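Local coordinates for protein neural CELL adhesion molecule 1,140 KDA isoform (PDB 2VKW) that serves as an adhesion receptor of the cell surface, represented here by its two tandem fibronectin type III domains, at residues A[35-40]-A[87-92]; A[142-147]-A[157-162]; A[105-110]-A[186-191]; A[124-129]-A[170-175]. All coordinates share one frame; numbering follows the deposited sequence.

Contact 1: residues A[35-40]-A[87-92]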
loop_
_atom_site.group_PDB
_atom_site.type_symbol
_atom_site.label_atom_id
_atom_site.label_comp_id
_atom_site.label_asym_id
_atom_site.label_seq_id
_atom_site.Cartn_x
_atom_site.Cartn_y
_atom_site.Cartn_z
ATOM N N GLY A 35 -30.814 -0.719 -7.530
ATOM C CA GLY A 35 -31.883 -0.194 -8.355
ATOM C C GLY A 35 -32.231 -1.114 -9.507
ATOM O O GLY A 35 -33.286 -0.969 -10.122
ATOM N N GLY A 36 -31.348 -2.063 -9.806
ATOM C CA GLY A 36 -31.615 -2.982 -10.898
ATOM C C GLY A 36 -30.466 -3.108 -11.875
ATOM O O GLY A 36 -30.285 -4.164 -12.483
ATOM N N VAL A 37 -29.703 -2.028 -12.033
ATOM C CA VAL A 37 -28.544 -2.005 -12.926
ATOM C C VAL A 37 -27.328 -1.527 -12.130
ATOM O O VAL A 37 -27.456 -0.715 -11.218
ATOM C CB VAL A 37 -28.783 -1.080 -14.150
ATOM C CG1 VAL A 37 -29.922 -1.633 -14.988
ATOM C CG2 VAL A 37 -29.109 0.334 -13.694
ATOM N N PRO A 38 -26.133 -2.028 -12.471
ATOM C CA PRO A 38 -24.867 -1.694 -11.810
ATOM C C PRO A 38 -24.564 -0.215 -11.621
ATOM O O PRO A 38 -24.684 0.586 -12.547
ATOM C CB PRO A 38 -23.818 -2.365 -12.698
ATOM C CG PRO A 38 -24.560 -3.496 -13.312
ATOM C CD PRO A 38 -25.886 -2.868 -13.652
ATOM N N ILE A 39 -24.152 0.135 -10.410
ATOM C CA ILE A 39 -23.780 1.506 -10.102
ATOM C C ILE A 39 -22.519 1.802 -10.919
ATOM O O ILE A 39 -21.576 1.012 -10.925
ATOM C CB ILE A 39 -23.474 1.654 -8.609
ATOM C CG1 ILE A 39 -24.745 1.392 -7.798
ATOM C CG2 ILE A 39 -22.928 3.036 -8.327
ATOM C CD1 ILE A 39 -24.495 1.240 -6.320
ATOM N N LEU A 40 -22.506 2.937 -11.609
ATOM C CA LEU A 40 -21.366 3.307 -12.445
ATOM C C LEU A 40 -20.383 4.263 -11.775
ATOM O O LEU A 40 -19.168 4.119 -11.929
ATOM C CB LEU A 40 -21.860 3.929 -13.747
ATOM C CG LEU A 40 -22.875 3.105 -14.544
ATOM C CD1 LEU A 40 -23.269 3.858 -15.797
ATOM C CD2 LEU A 40 -22.274 1.750 -14.901
ATOM N N ALA A 87 -25.097 7.983 -5.708
ATOM C CA ALA A 87 -24.699 6.973 -6.680
ATOM C C ALA A 87 -25.407 7.146 -8.019
ATOM O O ALA A 87 -26.581 7.515 -8.074
ATOM C CB ALA A 87 -24.974 5.587 -6.125
ATOM N N LEU A 88 -24.685 6.873 -9.098
ATOM C CA LEU A 88 -25.240 6.983 -10.436
ATOM C C LEU A 88 -25.224 5.631 -11.136
ATOM O O LEU A 88 -24.214 4.927 -11.105
ATOM C CB LEU A 88 -24.429 7.977 -11.274
ATOM C CG LEU A 88 -24.753 8.053 -12.768
ATOM C CD1 LEU A 88 -25.863 9.052 -12.998
ATOM C CD2 LEU A 88 -23.510 8.469 -13.548
ATOM N N ASN A 89 -26.349 5.264 -11.747
ATOM C CA ASN A 89 -26.425 4.023 -12.504
ATOM C C ASN A 89 -27.186 4.302 -13.800
ATOM O O ASN A 89 -27.473 5.461 -14.114
ATOM C CB ASN A 89 -27.102 2.912 -11.700
ATOM C CG ASN A 89 -28.587 3.124 -11.539
ATOM O OD1 ASN A 89 -29.144 4.116 -12.010
ATOM N ND2 ASN A 89 -29.241 2.187 -10.865
ATOM N N GLY A 90 -27.504 3.250 -14.549
ATOM C CA GLY A 90 -28.216 3.415 -15.804
ATOM C C GLY A 90 -29.451 4.307 -15.781
ATOM O O GLY A 90 -29.780 4.919 -16.793
ATOM N N LYS A 91 -30.137 4.396 -14.644
ATOM C CA LYS A 91 -31.345 5.217 -14.556
ATOM C C LYS A 91 -31.111 6.660 -14.117
ATOM O O LYS A 91 -31.993 7.503 -14.270
ATOM C CB LYS A 91 -32.371 4.576 -13.611
ATOM C CG LYS A 91 -32.829 3.182 -14.016
ATOM C CD LYS A 91 -33.304 3.133 -15.472
ATOM C CE LYS A 91 -34.514 4.034 -15.734
ATOM N NZ LYS A 91 -35.803 3.453 -15.245
ATOM N N GLY A 92 -29.940 6.943 -13.559
ATOM C CA GLY A 92 -29.651 8.297 -13.119
ATOM C C GLY A 92 -29.056 8.368 -11.724
ATOM O O GLY A 92 -28.679 7.348 -11.153
HETATM O O HOH W 1 -26.065 0.845 -14.791
#
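The backbones of Ile39 and Asn89 come within 4.4 Å at their CA atoms, where the irregular run 35-40 crosses the end of strand 80-89 and the turn that follows. In the fibronectin type III fold this is the meeting of the BC loop with the F strand and the FG turn. The two segments are tied by Leu40 N, which donates to Leu88 O at 2.7 Å. Beside that bond, Ile39 places its CG2 branch 3.9 Å from Ala87 CB, and Pro31 also lies against both side chains.

Asn89 works in two directions at once. With chi1 at 72° its CG stands between the backbone N and the carbonyl carbon, the crowded position, which folds the amide back over its own turn. There OD1 receives Lys91 N at 2.8 Å and forms an Asx turn, although the donor sits above the carbonyl plane, 53° out of it. A type I beta turn from Asn89 to Gly92 is thereby bonded through both backbone and side chain. The ND2 end reaches across the contact but makes only a weak bond to Val37 O, at 3.4 Å; Asp7 O, from the N-terminal arm, accepts from it as well. Val37 meets this amide at about a right angle, touching it through a single methyl, with CG2 3.4 Å from Asn89 ND2.

A water completes the link, donating to Pro38 O at 2.6 Å and accepting from Gly90 N at 2.8 Å.

Contact 2: residues A[142-147]-A[157-162]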
loop_
_atom_site.group_PDB
_atom_site.type_symbol
_atom_site.label_atom_id
_atom_site.label_comp_id
_atom_site.label_asym_id
_atom_site.label_seq_id
_atom_site.Cartn_x
_atom_site.Cartn_y
_atom_site.Cartn_z
ATOM N N HIS A 142 11.473 18.585 -1.141
ATOM C CA HIS A 142 12.354 17.546 -1.658
ATOM C C HIS A 142 11.824 16.129 -1.561
ATOM O O HIS A 142 11.189 15.757 -0.575
ATOM C CB HIS A 142 13.706 17.606 -0.944
ATOM C CG HIS A 142 14.478 18.850 -1.230
ATOM N ND1 HIS A 142 14.971 19.146 -2.483
ATOM C CD2 HIS A 142 14.822 19.890 -0.434
ATOM C CE1 HIS A 142 15.586 20.316 -2.447
ATOM N NE2 HIS A 142 15.509 20.788 -1.215
ATOM N N TYR A 143 12.085 15.347 -2.601
ATOM C CA TYR A 143 11.702 13.949 -2.619
ATOM C C TYR A 143 13.005 13.201 -2.394
ATOM O O TYR A 143 14.002 13.479 -3.053
ATOM C CB TYR A 143 11.124 13.549 -3.970
ATOM C CG TYR A 143 9.696 13.958 -4.178
ATOM C CD1 TYR A 143 8.667 13.337 -3.480
ATOM C CD2 TYR A 143 9.365 14.949 -5.100
ATOM C CE1 TYR A 143 7.343 13.683 -3.696
ATOM C CE2 TYR A 143 8.039 15.308 -5.326
ATOM C CZ TYR A 143 7.031 14.668 -4.624
ATOM O OH TYR A 143 5.712 14.992 -4.869
ATOM N N LEU A 144 13.004 12.280 -1.443
ATOM C CA LEU A 144 14.191 11.496 -1.150
ATOM C C LEU A 144 13.911 10.097 -1.663
ATOM O O LEU A 144 12.848 9.533 -1.396
ATOM C CB LEU A 144 14.455 11.476 0.359
ATOM C CG LEU A 144 14.687 12.852 1.001
ATOM C CD1 LEU A 144 14.757 12.717 2.520
ATOM C CD2 LEU A 144 15.977 13.457 0.460
ATOM N N VAL A 145 14.864 9.545 -2.404
ATOM C CA VAL A 145 14.722 8.219 -2.987
ATOM C C VAL A 145 15.819 7.245 -2.558
ATOM O O VAL A 145 17.008 7.502 -2.764
ATOM C CB VAL A 145 14.715 8.306 -4.535
ATOM C CG1 VAL A 145 14.586 6.917 -5.140
ATOM C CG2 VAL A 145 13.562 9.195 -5.005
ATOM N N ARG A 146 15.399 6.139 -1.947
ATOM C CA ARG A 146 16.294 5.071 -1.502
ATOM C C ARG A 146 15.921 3.839 -2.327
ATOM O O ARG A 146 14.741 3.489 -2.422
ATOM C CB ARG A 146 16.081 4.754 -0.016
ATOM C CG ARG A 146 16.893 5.584 0.949
ATOM C CD ARG A 146 18.360 5.187 0.912
ATOM N NE ARG A 146 19.144 5.860 1.949
ATOM C CZ ARG A 146 20.458 5.721 2.101
ATOM N NH1 ARG A 146 21.145 4.928 1.287
ATOM N NH2 ARG A 146 21.089 6.386 3.063
ATOM N N TYR A 147 16.913 3.187 -2.928
ATOM C CA TYR A 147 16.639 2.007 -3.729
ATOM C C TYR A 147 17.828 1.059 -3.705
ATOM O O TYR A 147 18.949 1.475 -3.436
ATOM C CB TYR A 147 16.306 2.417 -5.165
ATOM C CG TYR A 147 17.504 2.729 -6.036
ATOM C CD1 TYR A 147 17.980 1.794 -6.953
ATOM C CD2 TYR A 147 18.153 3.959 -5.955
ATOM C CE1 TYR A 147 19.068 2.074 -7.770
ATOM C CE2 TYR A 147 19.253 4.250 -6.772
ATOM C CZ TYR A 147 19.700 3.300 -7.679
ATOM O OH TYR A 147 20.777 3.579 -8.499
ATOM N N GLU A 157 21.393 7.683 -1.005
ATOM C CA GLU A 157 20.111 8.366 -1.121
ATOM C C GLU A 157 20.175 9.424 -2.221
ATOM O O GLU A 157 21.153 10.172 -2.325
ATOM C CB GLU A 157 19.743 9.038 0.208
ATOM C CG GLU A 157 18.376 9.724 0.206
ATOM C CD GLU A 157 18.053 10.411 1.528
ATOM O OE1 GLU A 157 18.739 11.397 1.870
ATOM O OE2 GLU A 157 17.114 9.968 2.226
ATOM N N ILE A 158 19.131 9.474 -3.044
ATOM C CA ILE A 158 19.041 10.443 -4.132
ATOM C C ILE A 158 18.031 11.511 -3.748
ATOM O O ILE A 158 16.844 11.223 -3.627
ATOM C CB ILE A 158 18.535 9.801 -5.434
ATOM C CG1 ILE A 158 19.458 8.664 -5.859
ATOM C CG2 ILE A 158 18.444 10.852 -6.531
ATOM C CD1 ILE A 158 18.951 7.913 -7.068
ATOM N N ARG A 159 18.493 12.739 -3.549
ATOM C CA ARG A 159 17.580 13.815 -3.202
ATOM C C ARG A 159 17.224 14.565 -4.479
ATOM O O ARG A 159 18.101 15.097 -5.155
ATOM C CB ARG A 159 18.224 14.772 -2.204
ATOM C CG ARG A 159 17.220 15.699 -1.547
ATOM C CD ARG A 159 17.877 16.713 -0.636
ATOM N NE ARG A 159 18.439 17.828 -1.388
ATOM C CZ ARG A 159 18.609 19.047 -0.887
ATOM N NH1 ARG A 159 18.258 19.303 0.370
ATOM N NH2 ARG A 159 19.115 20.013 -1.643
ATOM N N LEU A 160 15.939 14.598 -4.815
ATOM C CA LEU A 160 15.485 15.281 -6.021
ATOM C C LEU A 160 15.241 16.763 -5.742
ATOM O O LEU A 160 14.847 17.134 -4.642
ATOM C CB LEU A 160 14.201 14.627 -6.535
ATOM C CG LEU A 160 14.322 13.116 -6.778
ATOM C CD1 LEU A 160 12.943 12.504 -6.936
ATOM C CD2 LEU A 160 15.183 12.852 -8.007
ATOM N N PRO A 161 15.492 17.632 -6.737
ATOM C CA PRO A 161 15.284 19.074 -6.556
ATOM C C PRO A 161 13.800 19.410 -6.500
ATOM O O PRO A 161 12.984 18.750 -7.144
ATOM C CB PRO A 161 15.956 19.682 -7.790
ATOM C CG PRO A 161 16.981 18.656 -8.181
ATOM C CD PRO A 161 16.214 17.367 -7.991
ATOM N N SER A 162 13.451 20.435 -5.731
ATOM C CA SER A 162 12.061 20.847 -5.614
ATOM C C SER A 162 11.521 21.056 -7.015
ATOM O O SER A 162 12.221 21.574 -7.883
ATOM C CB SER A 162 11.954 22.150 -4.821
ATOM O OG SER A 162 12.736 23.169 -5.419
#
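His142 and Leu160 show how a side chain can stand in for a backbone donor where two antiparallel strands, C (142-149) and C' (158-160) of the second fibronectin type III domain, begin to part. His142 ND1 donates to Leu160 O over 3.0 Å, nearly straight at 168°, and the oxygen lies in the plane of the ring. Further along, Leu160 N gives to Tyr143 O at 2.8 Å, and Val145 pairs with Ile158 in both directions, its N and its O each 2.9 Å from the matching Ile158 O and N. On its other edge, strand 142-149 is bonded to strand 177-186, so its backbone is shared between two neighbours.

The side chains divide by face. Val145 CG2 and Tyr143 CB close on Leu160 CD1, on the face turned to the core, where Leu130 is also packed. On the opposite face, Arg159 bends at chi3 (80°) and lays its guanidinium flat on the His142 ring, centres 3.7 Å apart and planes inclined by 13°. Its aliphatic part runs against Leu144, with CG 3.3 Å from Leu144 CD2. Arg146 and Glu157 come near without a salt bridge: the carboxylate oxygen is well out of the guanidinium plane, while Arg146 NH1 makes a weak bond to Lys155 O.

The bond fixes a proton on ND1 without settling the charge of the ring; the guanidinium lying over it would tend to disfavour a second proton, so the stack is probably that of a cation on a neutral ring.

Contact 3: residues A[105-110]-A[186-191]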
loop_
_atom_site.group_PDB
_atom_site.type_symbol
_atom_site.label_atom_id
_atom_site.label_comp_id
_atom_site.label_asym_id
_atom_site.label_seq_id
_atom_site.Cartn_x
_atom_site.Cartn_y
_atom_site.Cartn_z
ATOM N N GLN A 105 -6.967 18.191 9.319
ATOM C CA GLN A 105 -5.888 18.374 10.264
ATOM C C GLN A 105 -5.141 19.668 9.953
ATOM O O GLN A 105 -5.293 20.244 8.876
ATOM C CB GLN A 105 -4.920 17.199 10.169
ATOM C CG GLN A 105 -5.479 15.901 10.709
ATOM C CD GLN A 105 -4.428 14.825 10.754
ATOM O OE1 GLN A 105 -3.355 15.022 11.319
ATOM N NE2 GLN A 105 -4.724 13.677 10.158
ATOM N N PRO A 106 -4.345 20.164 10.907
ATOM C CA PRO A 106 -3.610 21.397 10.604
ATOM C C PRO A 106 -2.446 21.042 9.671
ATOM O O PRO A 106 -2.264 19.880 9.305
ATOM C CB PRO A 106 -3.128 21.863 11.977
ATOM C CG PRO A 106 -2.901 20.565 12.694
ATOM C CD PRO A 106 -4.138 19.754 12.306
ATOM N N VAL A 107 -1.670 22.047 9.287
ATOM C CA VAL A 107 -0.527 21.853 8.412
ATOM C C VAL A 107 0.532 20.986 9.097
ATOM O O VAL A 107 0.881 21.229 10.257
ATOM C CB VAL A 107 0.084 23.213 8.040
ATOM C CG1 VAL A 107 1.372 23.021 7.264
ATOM C CG2 VAL A 107 -0.929 24.018 7.231
ATOM N N ARG A 108 1.032 19.979 8.379
ATOM C CA ARG A 108 2.050 19.074 8.911
ATOM C C ARG A 108 2.927 18.475 7.809
ATOM O O ARG A 108 3.023 19.035 6.720
ATOM C CB ARG A 108 1.383 17.952 9.699
ATOM C CG ARG A 108 0.341 17.186 8.918
ATOM C CD ARG A 108 -0.348 16.168 9.816
ATOM N NE ARG A 108 0.503 15.017 10.107
ATOM C CZ ARG A 108 0.149 14.014 10.901
ATOM N NH1 ARG A 108 -1.037 14.020 11.491
ATOM N NH2 ARG A 108 0.973 12.996 11.093
ATOM N N GLU A 109 3.571 17.343 8.098
ATOM C CA GLU A 109 4.428 16.695 7.109
ATOM C C GLU A 109 3.541 16.125 5.993
ATOM O O GLU A 109 2.339 15.943 6.176
ATOM C CB GLU A 109 5.283 15.582 7.746
ATOM C CG GLU A 109 4.554 14.275 7.982
ATOM C CD GLU A 109 3.742 14.282 9.247
ATOM O OE1 GLU A 109 3.287 15.373 9.650
ATOM O OE2 GLU A 109 3.550 13.191 9.826
ATOM N N PRO A 110 4.124 15.846 4.820
ATOM C CA PRO A 110 3.315 15.309 3.721
ATOM C C PRO A 110 2.927 13.857 3.947
ATOM O O PRO A 110 3.525 13.168 4.768
ATOM C CB PRO A 110 4.229 15.459 2.500
ATOM C CG PRO A 110 5.299 16.457 2.946
ATOM C CD PRO A 110 5.506 16.086 4.383
ATOM N N ASN A 186 8.636 18.316 3.448
ATOM C CA ASN A 186 8.289 19.725 3.360
ATOM C C ASN A 186 8.802 20.388 4.631
ATOM O O ASN A 186 9.481 19.742 5.432
ATOM C CB ASN A 186 6.775 19.931 3.233
ATOM C CG ASN A 186 6.004 19.462 4.453
ATOM O OD1 ASN A 186 6.571 19.251 5.531
ATOM N ND2 ASN A 186 4.691 19.310 4.290
ATOM N N GLN A 187 8.469 21.664 4.818
ATOM C CA GLN A 187 8.918 22.404 5.992
ATOM C C GLN A 187 8.743 21.675 7.312
ATOM O O GLN A 187 9.635 21.721 8.148
ATOM C CB GLN A 187 8.207 23.758 6.086
ATOM C CG GLN A 187 8.840 24.874 5.261
ATOM C CD GLN A 187 10.213 25.302 5.767
ATOM O OE1 GLN A 187 10.754 26.318 5.328
ATOM N NE2 GLN A 187 10.780 24.530 6.688
ATOM N N GLN A 188 7.603 21.010 7.499
ATOM C CA GLN A 188 7.324 20.300 8.751
ATOM C C GLN A 188 7.992 18.950 8.937
ATOM O O GLN A 188 7.920 18.364 10.023
ATOM C CB GLN A 188 5.815 20.129 8.954
ATOM C CG GLN A 188 5.109 21.389 9.447
ATOM C CD GLN A 188 5.172 22.506 8.433
ATOM O OE1 GLN A 188 4.663 22.372 7.324
ATOM N NE2 GLN A 188 5.806 23.611 8.803
ATOM N N GLY A 189 8.635 18.444 7.892
ATOM C CA GLY A 189 9.298 17.165 8.033
ATOM C C GLY A 189 9.063 16.148 6.938
ATOM O O GLY A 189 8.408 16.429 5.930
ATOM N N LYS A 190 9.600 14.951 7.160
ATOM C CA LYS A 190 9.499 13.863 6.202
ATOM C C LYS A 190 8.263 13.000 6.375
ATOM O O LYS A 190 7.830 12.705 7.489
ATOM C CB LYS A 190 10.758 12.982 6.275
ATOM C CG LYS A 190 12.048 13.778 6.137
ATOM C CD LYS A 190 13.188 12.966 5.535
ATOM C CE LYS A 190 13.818 12.005 6.516
ATOM N NZ LYS A 190 14.955 11.290 5.862
ATOM N N SER A 191 7.695 12.605 5.249
ATOM C CA SER A 191 6.521 11.748 5.223
ATOM C C SER A 191 6.998 10.332 5.500
ATOM O O SER A 191 8.202 10.068 5.515
ATOM C CB SER A 191 5.907 11.770 3.825
ATOM O OG SER A 191 6.794 11.157 2.891
#
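Arg108 and Asn186 form the firm centre of the contact: the ND2 of Asn186 donates to Arg108 O at 3.0 Å and 162°, in the carbonyl plane and on a lone pair. The same amide is packed against Pro110, whose ring slides past it in the opposite direction. Pro110 CG lies 3.2 Å from Asn186 ND2, and Pro110 CD is 3.3 Å from Gly189 O, so the proline ring packs against both the asparagine amide and the carbonyl of the turn. Ala184 of strand 177-186 also packs on this ring.

Here the linker joining the two fibronectin type III domains crosses the FG turn of the second. That turn is a type I beta turn from Asn186 to Gly189, and the Asn186 amide that reaches the linker also belongs to it, for a chi1 of 64° turns the amide back over the turn. OD1 receives Gln188 N at 2.8 Å, though the bond is bent and weak.

Toward solvent the fit is thinner. Exposed Val107 touches Gln188 through one methyl, CG1 lying 3.4 Å from Gln188 OE1, and Gln188 CB rests on the Arg108 carbonyl carbon. The guanidinium of Arg108 is spent within its own segment, gripping Glu109 side-on, with NE on OE1 (2.8 Å) and NH2 on OE2 (2.9 Å). Tyr20 of the first domain packs on Arg108, and its OH donates to Glu109 O.

Contact 4: residues A[124-129]-A[170-175]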
loop_
_atom_site.group_PDB
_atom_site.type_symbol
_atom_site.label_atom_id
_atom_site.label_comp_id
_atom_site.label_asym_id
_atom_site.label_seq_id
_atom_site.Cartn_x
_atom_site.Cartn_y
_atom_site.Cartn_z
ATOM N N ASN A 124 16.259 -2.802 -18.340
ATOM C CA ASN A 124 17.020 -2.655 -17.103
ATOM C C ASN A 124 16.982 -1.223 -16.582
ATOM O O ASN A 124 17.991 -0.698 -16.112
ATOM C CB ASN A 124 18.477 -3.056 -17.318
ATOM C CG ASN A 124 19.190 -2.122 -18.262
ATOM O OD1 ASN A 124 20.370 -1.815 -18.083
ATOM N ND2 ASN A 124 18.479 -1.662 -19.280
ATOM N N SER A 125 15.822 -0.589 -16.688
ATOM C CA SER A 125 15.672 0.772 -16.206
ATOM C C SER A 125 14.207 1.035 -15.908
ATOM O O SER A 125 13.337 0.228 -16.246
ATOM C CB SER A 125 16.206 1.790 -17.229
ATOM O OG SER A 125 15.434 1.807 -18.415
ATOM N N ILE A 126 13.932 2.161 -15.268
ATOM C CA ILE A 126 12.570 2.480 -14.911
ATOM C C ILE A 126 12.422 3.949 -14.579
ATOM O O ILE A 126 13.336 4.579 -14.055
ATOM C CB ILE A 126 12.135 1.651 -13.689
ATOM C CG1 ILE A 126 10.681 1.954 -13.327
ATOM C CG2 ILE A 126 13.039 1.971 -12.503
ATOM C CD1 ILE A 126 10.188 1.189 -12.098
ATOM N N LYS A 127 11.259 4.498 -14.901
ATOM C CA LYS A 127 10.981 5.888 -14.598
ATOM C C LYS A 127 9.883 5.845 -13.559
ATOM O O LYS A 127 8.818 5.276 -13.809
ATOM C CB LYS A 127 10.485 6.634 -15.837
ATOM C CG LYS A 127 10.159 8.106 -15.577
ATOM C CD LYS A 127 9.592 8.785 -16.816
ATOM C CE LYS A 127 9.396 10.271 -16.590
ATOM N NZ LYS A 127 8.783 10.921 -17.775
ATOM N N VAL A 128 10.152 6.419 -12.392
ATOM C CA VAL A 128 9.165 6.452 -11.320
ATOM C C VAL A 128 8.525 7.837 -11.253
ATOM O O VAL A 128 9.147 8.784 -10.776
ATOM C CB VAL A 128 9.811 6.146 -9.950
ATOM C CG1 VAL A 128 8.774 6.277 -8.845
ATOM C CG2 VAL A 128 10.397 4.743 -9.952
ATOM N N ASN A 129 7.291 7.959 -11.743
ATOM C CA ASN A 129 6.594 9.243 -11.708
ATOM C C ASN A 129 5.996 9.430 -10.319
ATOM O O ASN A 129 5.357 8.529 -9.784
ATOM C CB ASN A 129 5.471 9.299 -12.757
ATOM C CG ASN A 129 5.989 9.250 -14.186
ATOM O OD1 ASN A 129 5.734 8.288 -14.914
ATOM N ND2 ASN A 129 6.717 10.288 -14.596
ATOM N N LYS A 170 18.499 3.863 -14.042
ATOM C CA LYS A 170 19.063 3.232 -15.230
ATOM C C LYS A 170 20.251 2.343 -14.874
ATOM O O LYS A 170 20.626 2.221 -13.698
ATOM C CB LYS A 170 19.542 4.309 -16.213
ATOM C CG LYS A 170 18.499 5.350 -16.591
ATOM C CD LYS A 170 19.069 6.396 -17.558
ATOM C CE LYS A 170 17.975 7.351 -18.063
ATOM N NZ LYS A 170 18.487 8.502 -18.876
ATOM N N SER A 171 20.839 1.742 -15.908
ATOM C CA SER A 171 22.005 0.876 -15.766
ATOM C C SER A 171 21.816 -0.101 -14.620
ATOM O O SER A 171 22.711 -0.277 -13.798
ATOM C CB SER A 171 23.258 1.720 -15.509
ATOM O OG SER A 171 23.437 2.702 -16.514
ATOM N N LEU A 172 20.651 -0.736 -14.574
ATOM C CA LEU A 172 20.336 -1.673 -13.507
ATOM C C LEU A 172 20.803 -3.094 -13.802
ATOM O O LEU A 172 21.004 -3.462 -14.963
ATOM C CB LEU A 172 18.825 -1.657 -13.249
ATOM C CG LEU A 172 18.277 -0.279 -12.851
ATOM C CD1 LEU A 172 16.759 -0.326 -12.704
ATOM C CD2 LEU A 172 18.934 0.161 -11.550
ATOM N N ASP A 173 20.989 -3.883 -12.742
ATOM C CA ASP A 173 21.416 -5.270 -12.887
ATOM C C ASP A 173 20.310 -6.032 -13.612
ATOM O O ASP A 173 19.132 -5.718 -13.465
ATOM C CB ASP A 173 21.658 -5.929 -11.518
ATOM C CG ASP A 173 22.670 -5.179 -10.667
ATOM O OD1 ASP A 173 23.697 -4.723 -11.208
ATOM O OD2 ASP A 173 22.446 -5.063 -9.445
ATOM N N TRP A 174 20.695 -7.037 -14.389
ATOM C CA TRP A 174 19.733 -7.838 -15.136
ATOM C C TRP A 174 19.161 -8.968 -14.282
ATOM O O TRP A 174 19.831 -9.472 -13.377
ATOM C CB TRP A 174 20.397 -8.417 -16.389
ATOM C CG TRP A 174 20.951 -7.368 -17.311
ATOM C CD1 TRP A 174 22.217 -6.855 -17.308
ATOM C CD2 TRP A 174 20.230 -6.654 -18.329
ATOM N NE1 TRP A 174 22.330 -5.865 -18.260
ATOM C CE2 TRP A 174 21.125 -5.720 -18.897
ATOM C CE3 TRP A 174 18.914 -6.713 -18.813
ATOM C CZ2 TRP A 174 20.746 -4.847 -19.925
ATOM C CZ3 TRP A 174 18.537 -5.847 -19.836
ATOM C CH2 TRP A 174 19.453 -4.925 -20.381
ATOM N N ASN A 175 17.918 -9.352 -14.571
ATOM C CA ASN A 175 17.248 -10.424 -13.841
ATOM C C ASN A 175 17.370 -10.193 -12.338
ATOM O O ASN A 175 17.781 -11.081 -11.589
ATOM C CB ASN A 175 17.865 -11.779 -14.224
ATOM C CG ASN A 175 17.248 -12.939 -13.463
ATOM O OD1 ASN A 175 16.047 -13.196 -13.566
ATOM N ND2 ASN A 175 18.070 -13.648 -12.689
HETATM O O HOH W 2 19.552 1.349 -18.428
#
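A chi1 of 66° in Asn124 swings its amide toward the indole of Trp174, whose own chi1 of -59° puts CG beside the backbone N and brings the ring across to meet it. The two flat groups stack almost parallel, their planes 9° apart, with Asn124 CG 3.5 Å from Trp174 CH2. Nearer the backbone, Asn124 CB makes a CH-pi contact over the same face, 3.7 Å from the centroid of the six-membered ring.

The backbones are joined by one bond, from Leu172 N to Asn124 O at 3.1 Å. Leu172 then folds its side chain inward: CB passes 3.1 Å from that same oxygen, and CD1 reaches Ser125 CA at 3.8 Å, while Phe198 adds to the apolar surroundings. A water accepts from Ser171 N and gives a weak bond to Asn124 O. Asp122 OD1 accepts from both Asn124 N and Ser125 OG, fixing the loop just ahead of the strand.

Asp173 N is hydrogen-bonded to Tyr178 OH, consistent with the tyrosine corner of Greek-key sandwiches; the contact as a whole joins the EF loop to the end of the AB loop, just before strand B, in a fibronectin type III domain.

In the fold
Contact 1 stands alone in the first domain, away from the linker, its centre 40 to 45 Å from those of the other three. Contacts 2 and 4 lie in the second domain, which contact 3 joins to the linker; along the chain contact 2 nests inside the loop closed by contact 4, and that inside the loop of contact 3. In space contact 2 is the middle one, with centres about 17 Å from contact 3 and 16 Å from contact 4, and touches both: Leu144 CD1 meets Lys190 CD at 3.4 Å, and Tyr147 CE1 meets Leu172 CD2 at 4.2 Å. Contacts 1 and 3 involve equivalent FG turns, but only the second faces the interdomain linker.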